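Transcriptional regulator, GntR family (Thermotoga maritima, PDB 3SXM) probably acts as a DNA-binding transcriptional regulator of the GntR family, seen here as its metal-free, all-helical FCD domain. Local coordinates at residues N25-I30 with E108-G113; E34-I39 with E60-L65. The protein carries 3 engineered substitutions. All blocks are in the same frame, centred on the assembly; numbering follows the deposited sequence.

Contact 1: residues N25-I30 with E108-G113; sequences NYFDKI and ERIISG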
ATOM      1  N   ASN A  25       0.834   9.541   5.272  1.00 15.09           N
ATOM      2  CA  ASN A  25       2.232   9.876   5.381  1.00 14.33           C
ATOM      3  C   ASN A  25       2.668  11.193   4.720  1.00 15.99           C
ATOM      4  O   ASN A  25       3.706  11.671   4.985  1.00 17.69           O
ATOM      5  CB  ASN A  25       3.076   8.703   4.866  1.00 14.65           C
ATOM      6  CG  ASN A  25       2.991   7.496   5.744  1.00 19.71           C
ATOM      7  OD1 ASN A  25       2.343   6.527   5.465  1.00 21.46           O
ATOM      8  ND2 ASN A  25       3.615   7.597   6.839  1.00 21.13           N
ATOM      9  N   TYR A  26       1.824  11.762   3.886  1.00 14.23           N
ATOM     10  CA  TYR A  26       2.122  13.003   3.167  1.00 15.25           C
ATOM     11  C   TYR A  26       1.020  14.043   3.389  1.00 16.59           C
ATOM     12  O   TYR A  26       0.858  14.961   2.613  1.00 15.67           O
ATOM     13  CB  TYR A  26       2.436  12.740   1.681  1.00 13.18           C
ATOM     14  CG  TYR A  26       3.652  11.888   1.549  1.00 14.54           C
ATOM     15  CD1 TYR A  26       4.878  12.469   1.595  1.00 16.22           C
ATOM     16  CD2 TYR A  26       3.569  10.511   1.550  1.00 16.27           C
ATOM     17  CE1 TYR A  26       6.030  11.707   1.552  1.00 17.20           C
ATOM     18  CE2 TYR A  26       4.723   9.736   1.488  1.00 13.99           C
ATOM     19  CZ  TYR A  26       5.937  10.325   1.534  1.00 16.07           C
ATOM     20  OH  TYR A  26       7.127   9.575   1.513  1.00 19.28           O
ATOM     21  N   PHE A  27       0.257  13.868   4.479  1.00 15.74           N
ATOM     22  CA  PHE A  27      -0.842  14.731   4.812  1.00 14.33           C
ATOM     23  C   PHE A  27      -0.551  16.219   4.670  1.00 16.15           C
ATOM     24  O   PHE A  27      -1.348  16.935   4.035  1.00 16.56           O
ATOM     25  CB  PHE A  27      -1.361  14.425   6.216  1.00 14.13           C
ATOM     26  CG  PHE A  27      -2.586  15.212   6.602  1.00 13.93           C
ATOM     27  CD1 PHE A  27      -3.815  14.827   6.151  1.00 15.95           C
ATOM     28  CD2 PHE A  27      -2.495  16.340   7.360  1.00 15.77           C
ATOM     29  CE1 PHE A  27      -4.953  15.565   6.498  1.00 17.49           C
ATOM     30  CE2 PHE A  27      -3.625  17.072   7.704  1.00 23.46           C
ATOM     31  CZ  PHE A  27      -4.846  16.683   7.240  1.00 19.68           C
ATOM     32  N   ASP A  28       0.533  16.715   5.256  1.00 17.33           N
ATOM     33  CA  ASP A  28       0.769  18.151   5.210  1.00 18.76           C
ATOM     34  C   ASP A  28       1.082  18.618   3.809  1.00 18.05           C
ATOM     35  O   ASP A  28       0.686  19.745   3.429  1.00 19.23           O
ATOM     36  CB  ASP A  28       1.933  18.539   6.156  1.00 22.59           C
ATOM     37  CG  ASP A  28       1.600  18.334   7.621  1.00 24.22           C
ATOM     38  OD1 ASP A  28       0.433  18.266   8.020  1.00 25.71           O
ATOM     39  OD2 ASP A  28       2.566  18.341   8.444  1.00 29.92           O
ATOM     40  N   LYS A  29       1.819  17.819   3.031  1.00 17.66           N
ATOM     41  CA  LYS A  29       2.090  18.167   1.644  1.00 15.68           C
ATOM     42  C   LYS A  29       0.795  18.265   0.824  1.00 19.79           C
ATOM     43  O   LYS A  29       0.610  19.183   0.023  1.00 18.69           O
ATOM     44  CB  LYS A  29       3.053  17.150   0.997  1.00 18.99           C
ATOM     45  CG  LYS A  29       3.391  17.483  -0.431  1.00 22.59           C
ATOM     46  CD  LYS A  29       4.671  16.822  -0.893  1.00 38.67           C
ATOM     47  CE  LYS A  29       4.800  16.792  -2.411  1.00 56.71           C
ATOM     48  NZ  LYS A  29       5.815  17.730  -2.968  1.00 77.40           N
ATOM     49  N   ILE A  30      -0.075  17.302   1.029  1.00 15.63           N
ATOM     50  CA  ILE A  30      -1.370  17.309   0.358  1.00 14.93           C
ATOM     51  C   ILE A  30      -2.178  18.543   0.784  1.00 14.16           C
ATOM     52  O   ILE A  30      -2.683  19.302  -0.058  1.00 15.54           O
ATOM     53  CB  ILE A  30      -2.143  15.994   0.590  1.00 13.40           C
ATOM     54  CG1 ILE A  30      -1.397  14.818  -0.049  1.00 13.02           C
ATOM     55  CG2 ILE A  30      -3.549  16.153   0.068  1.00 13.93           C
ATOM     56  CD1 ILE A  30      -1.805  13.484   0.511  1.00 14.52           C
ATOM     57  N   GLU A 108     -12.335  19.219   2.761  1.00 17.71           N
ATOM     58  CA  GLU A 108     -12.427  20.205   3.843  1.00 20.51           C
ATOM     59  C   GLU A 108     -11.783  19.656   5.102  1.00 18.60           C
ATOM     60  O   GLU A 108     -11.148  20.397   5.840  1.00 20.18           O
ATOM     61  CB  GLU A 108     -13.862  20.622   4.076  1.00 21.58           C
ATOM     62  CG  GLU A 108     -14.099  21.532   5.271  1.00 27.73           C
ATOM     63  CD  GLU A 108     -13.378  22.829   5.227  1.00 49.93           C
ATOM     64  OE1 GLU A 108     -13.192  23.348   4.101  1.00 37.52           O
ATOM     65  OE2 GLU A 108     -13.004  23.315   6.334  1.00 37.46           O
ATOM     66  N   ARG A 109     -11.889  18.342   5.334  1.00 17.71           N
ATOM     67  CA  ARG A 109     -11.208  17.726   6.500  1.00 15.93           C
ATOM     68  C   ARG A 109      -9.716  17.904   6.364  1.00 18.33           C
ATOM     69  O   ARG A 109      -9.008  18.180   7.334  1.00 18.53           O
ATOM     70  CB  ARG A 109     -11.575  16.250   6.658  1.00 17.49           C
ATOM     71  CG  ARG A 109     -13.049  16.041   7.087  1.00 18.11           C
ATOM     72  CD  ARG A 109     -13.373  14.587   7.357  1.00 16.95           C
ATOM     73  NE  ARG A 109     -14.822  14.380   7.569  1.00 18.43           N
ATOM     74  CZ  ARG A 109     -15.376  13.257   7.981  1.00 25.62           C
ATOM     75  NH1 ARG A 109     -14.633  12.197   8.239  1.00 19.88           N
ATOM     76  NH2 ARG A 109     -16.682  13.174   8.090  1.00 23.22           N
ATOM     77  N   ILE A 110      -9.204  17.672   5.177  1.00 16.60           N
ATOM     78  CA  ILE A 110      -7.777  17.844   4.913  1.00 14.81           C
ATOM     79  C   ILE A 110      -7.348  19.299   5.164  1.00 16.83           C
ATOM     80  O   ILE A 110      -6.360  19.562   5.925  1.00 18.79           O
ATOM     81  CB  ILE A 110      -7.377  17.394   3.471  1.00 14.77           C
ATOM     82  CG1 ILE A 110      -7.637  15.896   3.268  1.00 14.92           C
ATOM     83  CG2 ILE A 110      -5.921  17.753   3.207  1.00 18.65           C
ATOM     84  CD1 ILE A 110      -7.518  15.478   1.797  1.00 13.89           C
ATOM     85  N   ILE A 111      -7.999  20.233   4.532  1.00 18.19           N
ATOM     86  CA  ILE A 111      -7.687  21.642   4.695  1.00 20.05           C
ATOM     87  C   ILE A 111      -7.761  22.120   6.118  1.00 25.04           C
ATOM     88  O   ILE A 111      -7.006  22.939   6.516  1.00 31.25           O
ATOM     89  CB  ILE A 111      -8.706  22.485   3.971  1.00 37.35           C
ATOM     90  CG1 ILE A 111      -8.553  22.331   2.496  1.00 37.04           C
ATOM     91  CG2 ILE A 111      -8.579  23.906   4.350  1.00 53.53           C
ATOM     92  CD1 ILE A 111      -9.600  23.127   1.777  1.00 33.26           C
ATOM     93  N   SER A 112      -8.704  21.631   6.866  1.00 22.48           N
ATOM     94  CA  SER A 112      -8.878  22.082   8.234  1.00 28.48           C
ATOM     95  C   SER A 112      -7.934  21.378   9.240  1.00 21.39           C
ATOM     96  O   SER A 112      -7.936  21.680  10.440  1.00 25.42           O
ATOM     97  CB  SER A 112     -10.336  21.941   8.643  1.00 27.21           C
ATOM     98  OG  SER A 112     -10.646  20.597   8.785  1.00 32.96           O
ATOM     99  N   GLY A 113      -7.116  20.451   8.760  1.00 19.45           N
ATOM    100  CA  GLY A 113      -6.122  19.800   9.603  1.00 20.11           C
ATOM    101  C   GLY A 113      -6.580  18.552  10.329  1.00 26.04           C
ATOM    102  O   GLY A 113      -5.889  18.035  11.225  1.00 26.88           O
TER
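The Phe27 ring runs with its outer end, CE1, CZ and CE2, into the C-terminal turn of helix 96-111. At its edge, near the ring plane, lies Arg109 O; Ile110 O comes in obliquely, 3.5 Å from Phe27 CZ, and the carbonyl carbon of Gly113 is likewise oblique, 4.0 Å from the same CZ. The side chain reaches this far because CG is anti to the backbone N (chi1 -175°), which carries the ring from the start of the short helix 27-31 across to its partner. Ile110 slides alongside in the opposite sense: its CG2 branch comes within 4.1 Å of Phe27 CE1, and the same methyl meets Ile30 CG2 at 4.2 Å, tying both buried residues of 25-30 to one isoleucine.

No hydrogen bond crosses here, so the two segments are held by van der Waals packing, part of it ring against backbone. Gly113 N donates to Ile110 O at 3.1 Å, and Gly113, at a positive phi of 89°, ends the helix in a Schellman motif. The turn sets Gly113 beside the ring, its CA 4.2 Å from Phe27 CE2. Around the patch, Phe66 of helix 51-68 touches Ile30 and Ile110, while Ala118 of helix 115-135 lies against Ile110 and Lys115 of that helix against Phe27. This is a short helix packed by an aromatic side chain against the Schellman-capped C-terminus of helix 96-111, within the helical bundle of the FCD domain.

Contact 2: residues E34-I39 with E60-L65; sequences EELLEI and ERLHKL. With BCT (bicarbonate ion), chain C.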
ATOM      1  N   GLU A  34      -1.495  23.533  -3.995  1.00 17.31           N
ATOM      2  CA  GLU A  34      -2.385  24.406  -4.772  1.00 17.80           C
ATOM      3  C   GLU A  34      -3.372  23.539  -5.512  1.00 19.37           C
ATOM      4  O   GLU A  34      -4.563  23.949  -5.652  1.00 21.87           O
ATOM      5  CB  GLU A  34      -1.569  25.252  -5.727  1.00 21.57           C
ATOM      6  CG  GLU A  34      -0.653  26.225  -4.993  1.00 26.86           C
ATOM      7  CD  GLU A  34       0.192  27.088  -5.924  1.00 25.09           C
ATOM      8  OE1 GLU A  34       0.187  26.851  -7.152  1.00 37.68           O
ATOM      9  OE2 GLU A  34       0.841  28.023  -5.411  1.00 31.34           O
ATOM     10  N   GLU A  35      -2.953  22.346  -5.938  1.00 18.68           N
ATOM     11  CA  GLU A  35      -3.836  21.477  -6.716  1.00 22.45           C
ATOM     12  C   GLU A  35      -5.063  21.127  -5.894  1.00 20.79           C
ATOM     13  O   GLU A  35      -6.173  21.121  -6.423  1.00 20.45           O
ATOM     14  CB  GLU A  35      -3.097  20.194  -7.144  1.00 21.42           C
ATOM     15  CG  GLU A  35      -3.959  19.010  -7.686  1.00 26.06           C
ATOM     16  CD  GLU A  35      -4.352  19.196  -9.128  1.00 41.35           C
ATOM     17  OE1 GLU A  35      -4.237  20.343  -9.579  1.00 35.39           O
ATOM     18  OE2 GLU A  35      -4.771  18.220  -9.812  1.00 27.38           O
ATOM     19  N   LEU A  36      -4.901  20.876  -4.613  1.00 16.80           N
ATOM     20  CA  LEU A  36      -6.023  20.485  -3.769  1.00 16.68           C
ATOM     21  C   LEU A  36      -7.070  21.581  -3.777  1.00 21.01           C
ATOM     22  O   LEU A  36      -8.270  21.315  -3.873  1.00 18.85           O
ATOM     23  CB  LEU A  36      -5.557  20.237  -2.345  1.00 17.24           C
ATOM     24  CG  LEU A  36      -6.603  19.729  -1.366  1.00 18.57           C
ATOM     25  CD1 LEU A  36      -7.094  18.371  -1.760  1.00 20.66           C
ATOM     26  CD2 LEU A  36      -6.163  19.768   0.118  1.00 22.81           C
ATOM     27  N   LEU A  37      -6.634  22.818  -3.664  1.00 17.78           N
ATOM     28  CA  LEU A  37      -7.554  23.937  -3.693  1.00 18.77           C
ATOM     29  C   LEU A  37      -8.206  24.186  -5.053  1.00 21.12           C
ATOM     30  O   LEU A  37      -9.383  24.582  -5.124  1.00 21.62           O
ATOM     31  CB  LEU A  37      -6.820  25.185  -3.224  1.00 21.74           C
ATOM     32  CG  LEU A  37      -6.273  25.142  -1.806  1.00 28.86           C
ATOM     33  CD1 LEU A  37      -5.613  26.465  -1.502  1.00 26.82           C
ATOM     34  CD2 LEU A  37      -7.407  24.914  -0.799  1.00 39.30           C
ATOM     35  N   GLU A  38      -7.475  23.972  -6.133  1.00 19.56           N
ATOM     36  CA  GLU A  38      -8.059  24.080  -7.465  1.00 23.28           C
ATOM     37  C   GLU A  38      -9.180  23.023  -7.631  1.00 21.07           C
ATOM     38  O   GLU A  38     -10.227  23.311  -8.226  1.00 23.31           O
ATOM     39  CB  GLU A  38      -7.027  23.811  -8.544  1.00 26.89           C
ATOM     40  CG  GLU A  38      -6.028  24.897  -8.749  1.00 33.98           C
ATOM     41  CD  GLU A  38      -5.091  24.593  -9.901  1.00 44.78           C
ATOM     42  OE1 GLU A  38      -5.482  23.816 -10.808  1.00 47.73           O
ATOM     43  OE2 GLU A  38      -3.972  25.147  -9.898  1.00 65.90           O
ATOM     44  N   ILE A  39      -8.965  21.848  -7.095  1.00 18.61           N
ATOM     45  CA  ILE A  39      -9.971  20.766  -7.164  1.00 19.99           C
ATOM     46  C   ILE A  39     -11.155  21.160  -6.326  1.00 22.61           C
ATOM     47  O   ILE A  39     -12.284  21.077  -6.770  1.00 19.98           O
ATOM     48  CB  ILE A  39      -9.424  19.442  -6.686  1.00 19.51           C
ATOM     49  CG1 ILE A  39      -8.320  18.931  -7.647  1.00 22.43           C
ATOM     50  CG2 ILE A  39     -10.525  18.419  -6.527  1.00 20.62           C
ATOM     51  CD1 ILE A  39      -7.497  17.782  -7.066  1.00 21.20           C
ATOM     52  N   GLU A  60     -10.462  11.941 -10.586  1.00 19.02           N
ATOM     53  CA  GLU A  60      -9.154  11.398 -10.999  1.00 14.70           C
ATOM     54  C   GLU A  60      -8.060  12.286 -10.434  1.00 17.83           C
ATOM     55  O   GLU A  60      -7.079  11.803  -9.835  1.00 15.92           O
ATOM     56  CB  GLU A  60      -9.055  11.294 -12.502  1.00 16.38           C
ATOM     57  CG  GLU A  60      -7.673  10.952 -12.990  1.00 18.39           C
ATOM     58  CD  GLU A  60      -7.554  10.720 -14.471  1.00 27.61           C
ATOM     59  OE1 GLU A  60      -8.558  10.845 -15.200  1.00 28.95           O
ATOM     60  OE2 GLU A  60      -6.440  10.388 -14.918  1.00 24.78           O
ATOM     61  N   ARG A  61      -8.232  13.595 -10.538  1.00 17.16           N
ATOM     62  CA  ARG A  61      -7.213  14.509 -10.021  1.00 20.34           C
ATOM     63  C   ARG A  61      -7.012  14.372  -8.536  1.00 17.98           C
ATOM     64  O   ARG A  61      -5.864  14.404  -8.063  1.00 16.41           O
ATOM     65  CB  ARG A  61      -7.536  15.982 -10.366  1.00 20.87           C
ATOM     66  CG  ARG A  61      -7.358  16.318 -11.763  1.00 21.38           C
ATOM     67  CD  ARG A  61      -7.950  17.733 -12.082  1.00 23.91           C
ATOM     68  NE  ARG A  61      -7.168  18.792 -11.456  1.00 28.59           N
ATOM     69  CZ  ARG A  61      -7.532  20.068 -11.481  1.00 37.48           C
ATOM     70  NH1 ARG A  61      -8.697  20.418 -12.011  1.00 34.08           N
ATOM     71  NH2 ARG A  61      -6.759  20.982 -10.935  1.00 30.98           N
ATOM     72  N   LEU A  62      -8.080  14.227  -7.767  1.00 17.29           N
ATOM     73  CA  LEU A  62      -7.958  14.225  -6.307  1.00 15.07           C
ATOM     74  C   LEU A  62      -7.200  12.976  -5.876  1.00 17.75           C
ATOM     75  O   LEU A  62      -6.286  13.068  -5.059  1.00 14.15           O
ATOM     76  CB  LEU A  62      -9.357  14.282  -5.666  1.00 14.37           C
ATOM     77  CG  LEU A  62      -9.337  14.306  -4.146  1.00 15.50           C
ATOM     78  CD1 LEU A  62      -8.582  15.497  -3.590  1.00 14.85           C
ATOM     79  CD2 LEU A  62     -10.726  14.276  -3.618  1.00 19.61           C
ATOM     80  N   HIS A  63      -7.610  11.819  -6.378  1.00 14.33           N
ATOM     81  CA  HIS A  63      -7.008  10.560  -5.918  1.00 11.29           C
ATOM     82  C   HIS A  63      -5.580  10.441  -6.431  1.00 14.44           C
ATOM     83  O   HIS A  63      -4.697   9.990  -5.658  1.00 12.88           O
ATOM     84  CB  HIS A  63      -7.890   9.380  -6.280  1.00 12.70           C
ATOM     85  CG  HIS A  63      -9.190   9.408  -5.551  1.00 14.71           C
ATOM     86  ND1 HIS A  63      -9.384   8.850  -4.302  1.00 15.01           N
ATOM     87  CD2 HIS A  63     -10.367  10.011  -5.875  1.00 16.70           C
ATOM     88  CE1 HIS A  63     -10.612   9.107  -3.887  1.00 15.57           C
ATOM     89  NE2 HIS A  63     -11.217   9.800  -4.839  1.00 14.20           N
ATOM     90  N   LYS A  64      -5.297  10.867  -7.644  1.00 15.83           N
ATOM     91  CA  LYS A  64      -3.898  10.917  -8.138  1.00 12.03           C
ATOM     92  C   LYS A  64      -3.062  11.905  -7.346  1.00 15.64           C
ATOM     93  O   LYS A  64      -1.853  11.643  -7.216  1.00 14.68           O
ATOM     94  CB  LYS A  64      -3.824  11.208  -9.626  1.00 16.57           C
ATOM     95  CG  LYS A  64      -4.226  10.001 -10.420  1.00 18.46           C
ATOM     96  CD  LYS A  64      -4.093  10.214 -11.892  1.00 23.47           C
ATOM     97  CE  LYS A  64      -4.126   8.876 -12.645  1.00 24.49           C
ATOM     98  NZ  LYS A  64      -4.088   9.140 -14.109  1.00 25.94           N
ATOM     99  N   LEU A  65      -3.632  13.001  -6.824  1.00 14.23           N
ATOM    100  CA  LEU A  65      -2.864  13.985  -6.036  1.00 12.90           C
ATOM    101  C   LEU A  65      -2.342  13.314  -4.786  1.00 14.05           C
ATOM    102  O   LEU A  65      -1.172  13.545  -4.372  1.00 14.20           O
ATOM    103  CB  LEU A  65      -3.762  15.204  -5.627  1.00 15.81           C
ATOM    104  CG  LEU A  65      -3.174  16.138  -4.553  1.00 16.90           C
ATOM    105  CD1 LEU A  65      -1.958  16.782  -5.003  1.00 19.74           C
ATOM    106  CD2 LEU A  65      -4.217  17.153  -4.151  1.00 21.80           C
TER
HETATM  107  C   BCT C   1       1.205  22.004  -5.785  1.00 18.34           C
HETATM  108  O1  BCT C   1       1.248  22.900  -4.867  1.00 25.14           O
HETATM  109  O2  BCT C   1       2.106  20.977  -5.610  1.00 44.46           O
HETATM  110  O3  BCT C   1      -0.013  21.526  -6.257  1.00 26.44           O
HETATM  111  O   HOH W   1      -3.805  15.554  -9.591  0.85 20.57           O
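Arg61 reaches across to helix 34-44 and takes hold of Glu35 side-on: NH2 donates to Glu35 OE1 at 2.9 Å and NE to Glu35 OE2 at 3.0 Å, both bonds nearly straight. The carboxylate oxygens are met from above their own plane, the two flat groups being turned 50° apart. A bend at chi3 (69°) brings the guanidinium round to this position, and NH2 adds a weak bond to Glu38 OE1, while NH1 is paired with Asp57. Ile39 CG1 lies over one face of the guanidinium, offset toward its rim. A water takes part too, donating to Glu35 OE2 and to Arg61 O. With an alanine in place of Glu35, the guanidinium, left with the weak Glu38 bond and Asp57, would probably be freer to turn, and the water would probably lose one of its acceptors.

The two segments pack as near-antiparallel neighbours (157°) of the FCD bundle, their axes 10.0 Å apart. Next to the Arg61 cluster Ile39 pushes CD1 against the backbone of the other helix, 3.7 Å from Leu62 CA. Leu65 sets its CD2 methyl against Leu36 CB at 3.8 Å and its CD1 against Glu35 CG, so the glutamate's aliphatic part is packed as well. Leu36 CD1 touches Leu62 CD1 at 3.7 Å. At the start of helix 34-44, the backbone N atoms of Glu34 and Glu35 donate to a bicarbonate ion, probably from the crystallisation liquor.

Contacts 1 and 2 lie about 12 Å apart, centre to centre, and contact 2 is nested along the chain inside the loop that contact 1 closes: 25-30, then 34-39, 60-65 and finally 108-113. Helix 27-31 is followed by helix 34-44, and the two contacts touch where Leu36 CD2 packs against Ile110 CG2 at 3.7 Å. Helix 34-44 thus packs on both helix 51-68 and helix 96-111, which carry His63 and His103, zinc ligands in another structure of this protein. Both contacts are therefore part of the packing around the zinc-binding helices; here, without metal, the two histidines are hydrogen-bonded to each other.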